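Local coordinates for sensor protein (Shewanella oneidensis, PDB 3LIC) that probably detects an extracellular signal with its PDC-fold sensor region and relays it across the membrane to its own histidine kinase part, at residues Ile218-Leu223 and Ala232-Asp237; Thr240-Ser245 and Val257-Lys262. All coordinates share one frame; numbering follows the deposited sequence.

Contact 1: Ile218-Leu223 and Ala232-Asp237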
loop_
_atom_site.group_PDB
_atom_site.type_symbol
_atom_site.label_atom_id
_atom_site.label_comp_id
_atom_site.label_asym_id
_atom_site.label_seq_id
_atom_site.Cartn_x
_atom_site.Cartn_y
_atom_site.Cartn_z
ATOM N N ILE A 218 13.887 22.572 -6.113
ATOM C CA ILE A 218 12.658 23.315 -6.320
ATOM C C ILE A 218 11.797 22.710 -7.400
ATOM O O ILE A 218 10.606 22.496 -7.172
ATOM C CB ILE A 218 12.922 24.801 -6.631
ATOM C CG1 ILE A 218 13.630 25.443 -5.432
ATOM C CG2 ILE A 218 11.574 25.523 -7.068
ATOM C CD1 ILE A 218 13.951 26.947 -5.615
ATOM N N ALA A 219 12.369 22.453 -8.585
ATOM C CA ALA A 219 11.551 21.938 -9.688
ATOM C C ALA A 219 11.003 20.543 -9.357
ATOM O O ALA A 219 9.872 20.204 -9.719
ATOM C CB ALA A 219 12.327 21.932 -11.013
ATOM N N PHE A 220 11.802 19.721 -8.677
ATOM C CA PHE A 220 11.307 18.411 -8.264
ATOM C C PHE A 220 10.152 18.632 -7.267
ATOM O O PHE A 220 9.071 18.063 -7.412
ATOM C CB PHE A 220 12.450 17.554 -7.678
ATOM C CG PHE A 220 12.068 16.125 -7.417
ATOM C CD1 PHE A 220 11.390 15.403 -8.368
ATOM C CD2 PHE A 220 12.380 15.510 -6.188
ATOM C CE1 PHE A 220 11.016 14.094 -8.154
ATOM C CE2 PHE A 220 12.011 14.185 -5.948
ATOM C CZ PHE A 220 11.321 13.464 -6.948
ATOM N N ALA A 221 10.348 19.500 -6.287
ATOM C CA ALA A 221 9.268 19.739 -5.298
ATOM C C ALA A 221 7.961 20.318 -5.902
ATOM O O ALA A 221 6.862 19.957 -5.455
ATOM C CB ALA A 221 9.778 20.571 -4.082
ATOM N N THR A 222 8.060 21.137 -6.954
ATOM C CA THR A 222 6.842 21.692 -7.601
ATOM C C THR A 222 6.085 20.617 -8.339
ATOM O O THR A 222 4.852 20.516 -8.272
ATOM C CB THR A 222 7.157 22.807 -8.641
ATOM O OG1 THR A 222 7.935 23.827 -8.012
ATOM C CG2 THR A 222 5.878 23.407 -9.193
ATOM N N LEU A 223 6.855 19.829 -9.078
ATOM C CA LEU A 223 6.351 18.625 -9.711
ATOM C C LEU A 223 5.534 17.770 -8.710
ATOM O O LEU A 223 4.391 17.370 -8.973
ATOM C CB LEU A 223 7.545 17.840 -10.242
ATOM C CG LEU A 223 7.089 16.808 -11.228
ATOM C CD1 LEU A 223 6.094 17.485 -12.198
ATOM C CD2 LEU A 223 8.314 16.284 -11.920
ATOM N N ALA A 232 12.609 15.474 -13.496
ATOM C CA ALA A 232 13.351 16.529 -12.891
ATOM C C ALA A 232 14.498 15.891 -12.152
ATOM O O ALA A 232 14.424 14.733 -11.817
ATOM C CB ALA A 232 12.496 17.305 -11.913
ATOM N N SER A 233 15.564 16.642 -11.891
ATOM C CA SER A 233 16.549 16.129 -10.986
ATOM C C SER A 233 16.397 16.699 -9.592
ATOM O O SER A 233 15.456 17.475 -9.290
ATOM C CB SER A 233 17.975 16.335 -11.490
ATOM O OG SER A 233 18.152 17.676 -11.774
ATOM N N PHE A 234 17.304 16.236 -8.732
ATOM C CA PHE A 234 17.283 16.596 -7.328
ATOM C C PHE A 234 18.523 16.055 -6.654
ATOM O O PHE A 234 19.201 15.212 -7.248
ATOM C CB PHE A 234 15.987 16.123 -6.651
ATOM C CG PHE A 234 16.020 14.718 -6.205
ATOM C CD1 PHE A 234 16.652 14.373 -5.018
ATOM C CD2 PHE A 234 15.384 13.732 -6.937
ATOM C CE1 PHE A 234 16.658 13.073 -4.580
ATOM C CE2 PHE A 234 15.403 12.443 -6.506
ATOM C CZ PHE A 234 16.042 12.114 -5.318
ATOM N N VAL A 235 18.850 16.611 -5.478
ATOM C CA VAL A 235 19.906 16.072 -4.588
ATOM C C VAL A 235 19.326 15.462 -3.283
ATOM O O VAL A 235 18.283 15.917 -2.759
ATOM C CB VAL A 235 21.001 17.133 -4.218
ATOM C CG1 VAL A 235 21.455 17.882 -5.448
ATOM C CG2 VAL A 235 20.475 18.104 -3.177
ATOM N N ASP A 236 19.991 14.429 -2.770
ATOM C CA ASP A 236 19.611 13.884 -1.468
ATOM C C ASP A 236 20.495 14.552 -0.418
ATOM O O ASP A 236 21.285 15.456 -0.760
ATOM C CB ASP A 236 19.709 12.352 -1.420
ATOM C CG ASP A 236 21.144 11.832 -1.514
ATOM O OD1 ASP A 236 22.152 12.601 -1.572
ATOM O OD2 ASP A 236 21.257 10.599 -1.555
ATOM N N ASP A 237 20.384 14.099 0.841
ATOM C CA ASP A 237 21.172 14.654 1.962
ATOM C C ASP A 237 22.710 14.567 1.788
ATOM O O ASP A 237 23.441 15.462 2.239
ATOM C CB ASP A 237 20.717 14.008 3.272
ATOM C CG ASP A 237 19.201 13.750 3.291
ATOM O OD1 ASP A 237 18.455 14.638 2.799
ATOM O OD2 ASP A 237 18.750 12.666 3.777
HETATM O O HOH W 1 14.214 19.847 -8.762
#

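Contact 2: Thr240-Ser245 and Val257-Lys262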
loop_
_atom_site.group_PDB
_atom_site.type_symbol
_atom_site.label_atom_id
_atom_site.label_comp_id
_atom_site.label_asym_id
_atom_site.label_seq_id
_atom_site.Cartn_x
_atom_site.Cartn_y
_atom_site.Cartn_z
ATOM N N THR A 240 24.141 13.699 -3.357
ATOM C CA THR A 240 24.127 12.982 -4.632
ATOM C C THR A 240 22.981 13.507 -5.528
ATOM O O THR A 240 21.831 13.620 -5.076
ATOM C CB THR A 240 23.970 11.464 -4.414
ATOM O OG1 THR A 240 24.920 11.039 -3.435
ATOM C CG2 THR A 240 24.150 10.666 -5.747
ATOM N N VAL A 241 23.301 13.838 -6.781
ATOM C CA VAL A 241 22.285 14.259 -7.768
ATOM C C VAL A 241 21.619 13.055 -8.452
ATOM O O VAL A 241 22.321 12.153 -8.943
ATOM C CB VAL A 241 22.933 15.139 -8.886
ATOM C CG1 VAL A 241 21.856 15.826 -9.746
ATOM C CG2 VAL A 241 23.804 16.186 -8.243
ATOM N N TYR A 242 20.288 13.049 -8.486
ATOM C CA TYR A 242 19.515 12.020 -9.177
ATOM C C TYR A 242 18.810 12.644 -10.362
ATOM O O TYR A 242 18.408 13.793 -10.294
ATOM C CB TYR A 242 18.442 11.447 -8.248
ATOM C CG TYR A 242 18.994 10.622 -7.129
ATOM C CD1 TYR A 242 18.960 9.228 -7.180
ATOM C CD2 TYR A 242 19.537 11.224 -6.025
ATOM C CE1 TYR A 242 19.482 8.458 -6.146
ATOM C CE2 TYR A 242 20.049 10.495 -5.018
ATOM C CZ TYR A 242 20.022 9.115 -5.068
ATOM O OH TYR A 242 20.533 8.411 -4.011
ATOM N N LEU A 243 18.600 11.868 -11.416
ATOM C CA LEU A 243 17.581 12.181 -12.381
ATOM C C LEU A 243 16.350 11.342 -12.010
ATOM O O LEU A 243 16.488 10.167 -11.628
ATOM C CB LEU A 243 18.098 11.861 -13.809
ATOM C CG LEU A 243 18.812 12.995 -14.592
ATOM C CD1 LEU A 243 19.809 13.770 -13.785
ATOM C CD2 LEU A 243 19.435 12.428 -15.860
ATOM N N ALA A 244 15.156 11.932 -12.083
ATOM C CA ALA A 244 13.929 11.276 -11.557
ATOM C C ALA A 244 12.791 11.470 -12.523
ATOM O O ALA A 244 12.734 12.471 -13.271
ATOM C CB ALA A 244 13.548 11.843 -10.232
ATOM N N SER A 245 11.890 10.511 -12.524
ATOM C CA SER A 245 10.721 10.593 -13.335
ATOM C C SER A 245 9.551 10.184 -12.480
ATOM O O SER A 245 9.595 9.143 -11.827
ATOM C CB SER A 245 10.857 9.668 -14.533
ATOM O OG SER A 245 9.719 9.725 -15.327
ATOM N N VAL A 257 7.748 7.280 -8.326
ATOM C CA VAL A 257 8.938 8.022 -8.717
ATOM C C VAL A 257 10.093 7.052 -8.971
ATOM O O VAL A 257 10.436 6.273 -8.095
ATOM C CB VAL A 257 9.381 8.971 -7.589
ATOM C CG1 VAL A 257 10.611 9.816 -8.035
ATOM C CG2 VAL A 257 8.207 9.844 -7.128
ATOM N N VAL A 258 10.669 7.092 -10.164
ATOM C CA VAL A 258 11.908 6.337 -10.458
ATOM C C VAL A 258 13.077 7.336 -10.527
ATOM O O VAL A 258 13.013 8.344 -11.216
ATOM C CB VAL A 258 11.815 5.598 -11.817
ATOM C CG1 VAL A 258 13.124 4.810 -12.098
ATOM C CG2 VAL A 258 10.564 4.663 -11.852
HETATM N N MSE A 259 14.133 7.067 -9.793
HETATM C CA MSE A 259 15.256 7.993 -9.678
HETATM C C MSE A 259 16.504 7.140 -9.640
HETATM O O MSE A 259 16.513 6.102 -8.966
HETATM C CB MSE A 259 15.137 8.808 -8.407
HETATM C CG MSE A 259 15.306 7.993 -7.188
HETATM SE SE MSE A 259 14.283 8.706 -5.651
HETATM C CE MSE A 259 12.744 7.538 -5.816
ATOM N N VAL A 260 17.544 7.555 -10.375
ATOM C CA VAL A 260 18.837 6.860 -10.360
ATOM C C VAL A 260 19.946 7.917 -10.236
ATOM O O VAL A 260 19.834 9.011 -10.789
ATOM C CB VAL A 260 19.020 6.030 -11.649
ATOM C CG1 VAL A 260 20.323 5.161 -11.621
ATOM C CG2 VAL A 260 17.773 5.181 -11.930
ATOM N N PRO A 261 20.993 7.631 -9.455
ATOM C CA PRO A 261 22.025 8.699 -9.373
ATOM C C PRO A 261 22.529 9.050 -10.762
ATOM O O PRO A 261 22.674 8.178 -11.611
ATOM C CB PRO A 261 23.136 8.082 -8.548
ATOM C CG PRO A 261 22.356 6.962 -7.658
ATOM C CD PRO A 261 21.254 6.468 -8.564
ATOM N N LYS A 262 22.737 10.341 -11.005
ATOM C CA LYS A 262 23.204 10.791 -12.302
ATOM C C LYS A 262 24.555 10.176 -12.747
ATOM O O LYS A 262 24.709 9.835 -13.925
ATOM C CB LYS A 262 23.305 12.331 -12.317
ATOM C CG LYS A 262 23.617 12.836 -13.695
ATOM C CD LYS A 262 23.477 14.353 -13.766
ATOM C CE LYS A 262 24.776 15.033 -13.281
ATOM N NZ LYS A 262 24.687 16.534 -13.156
#

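Contact 1: Ile218-Leu223 and Ala232-Asp237
Phe220 and Phe234 form the tight part of this helix-on-strand contact. Their rings are nearly parallel, 11° between planes, but slid apart, with the Phe220 and Phe234 ring centroids separated by 4.8 Å and little overlap. Phe234 CD2 lies over one face of the Phe220 ring near its rim, 3.5 Å from Phe220 CE2, and the two side chains run side by side, pointing the same way. With CG anti to the backbone N (chi1 -171°), the Phe220 ring swings alongside Phe234. The seat of the helix on the strand places Phe220 CB 3.4 Å from Ser233 O. Next to the rings, the small Ala232 methyl lets the helix backbone come close: Ala232 CB is 4.0 Å from Phe220 CA, and the segment axes approach to 7.1 Å at 118°.

Packing is looser at Leu223, whose CD2 only grazes Ala232 CB at 4.3 Å, and at the solvent-exposed Ala219. No direct hydrogen bond joins the segments. A water donates to Ser233 O at 2.7 Å and is modelled as accepting from Phe220 N, at a spacing too short to trust.

Beyond the pair, Phe220 reaches Ala244 and Val246 of strand 241-248 and Val257 of strand 255-261, while Phe234 stacks on Tyr242 and touches Met259. Through Phe220, helix 218-226 thus touches three neighbouring strands of the sheet, with Leu210 from a loop against both phenylalanines.

Contact 2: Thr240-Ser245 and Val257-Lys262
The beta hairpin of strands 241-248 and 255-261 pairs Thr240-Ser245 with Val257-Lys262, antiparallel with axes at 162°. Leu243 with Val260 and Ser245 with Val258 are hydrogen-bonded pairs, each bonded in both directions; Ser245 N reaches Val258 O at 2.8 Å and Val260 N reaches Leu243 O at 3.1 Å. A further bond, Lys262 N to Val241 O, is almost straight (177°) and extends the ladder to the first residue of helix 262-268. Pro261, at the N-cap position, faces Tyr242 in a non-hydrogen-bonded pair, where its missing N-H costs no bond to this strand.

Tyr242 keeps CG beside its backbone N (chi1 -70°), which lays the ring alongside Pro261: Tyr242 CE1 is 3.6 Å from Pro261 CG, and Pro261 CA makes an off-centre CH-pi contact. The selenium of Met259, a selenomethionine, stands above the ring as a long Met-aromatic contact, Met259 SE lying 5.4 Å from the Tyr242 centroid. A serine in place of Tyr242 would probably open a gap beside Pro261, losing the CH-pi contact and leaving the Met259 selenium without this aromatic neighbour. Ala244 CB meets Met259 CB at 3.9 Å on the same face, whereas Leu243 CD1 crosses the Lys262 chain at CD, 3.7 Å away.

Leu243 and Val258 face helix 2-46, and Ser245 OG hydrogen-bonds to Gln231 and to Ser18 of that helix. On the outer sides of the hairpin, strand 230-235 binds Tyr242 and Ala244, and strand 183-186 binds Val257.

In the fold
Contact 1 closes before contact 2 opens along the chain; their centres lie about 9 Å apart, and both include strands of one five-stranded antiparallel sheet. Strand 230-235, the edge strand in contact 1, neighbours strand 241-248 of contact 2; Phe234 O to Tyr242 N (2.7 Å) and Ala232 O to Ala244 N (2.9 Å) are probable hydrogen bonds between them. The sheet carries different helices on its two faces: helix 218-226 lies on the face of Ala232, Phe234, Ala244 and Met259, while the long helix 2-46 packs on the other face. This sheet between helices is consistent with the PDC fold, and contact 2 leads directly into the C-terminal helix 262-268, probably toward the membrane.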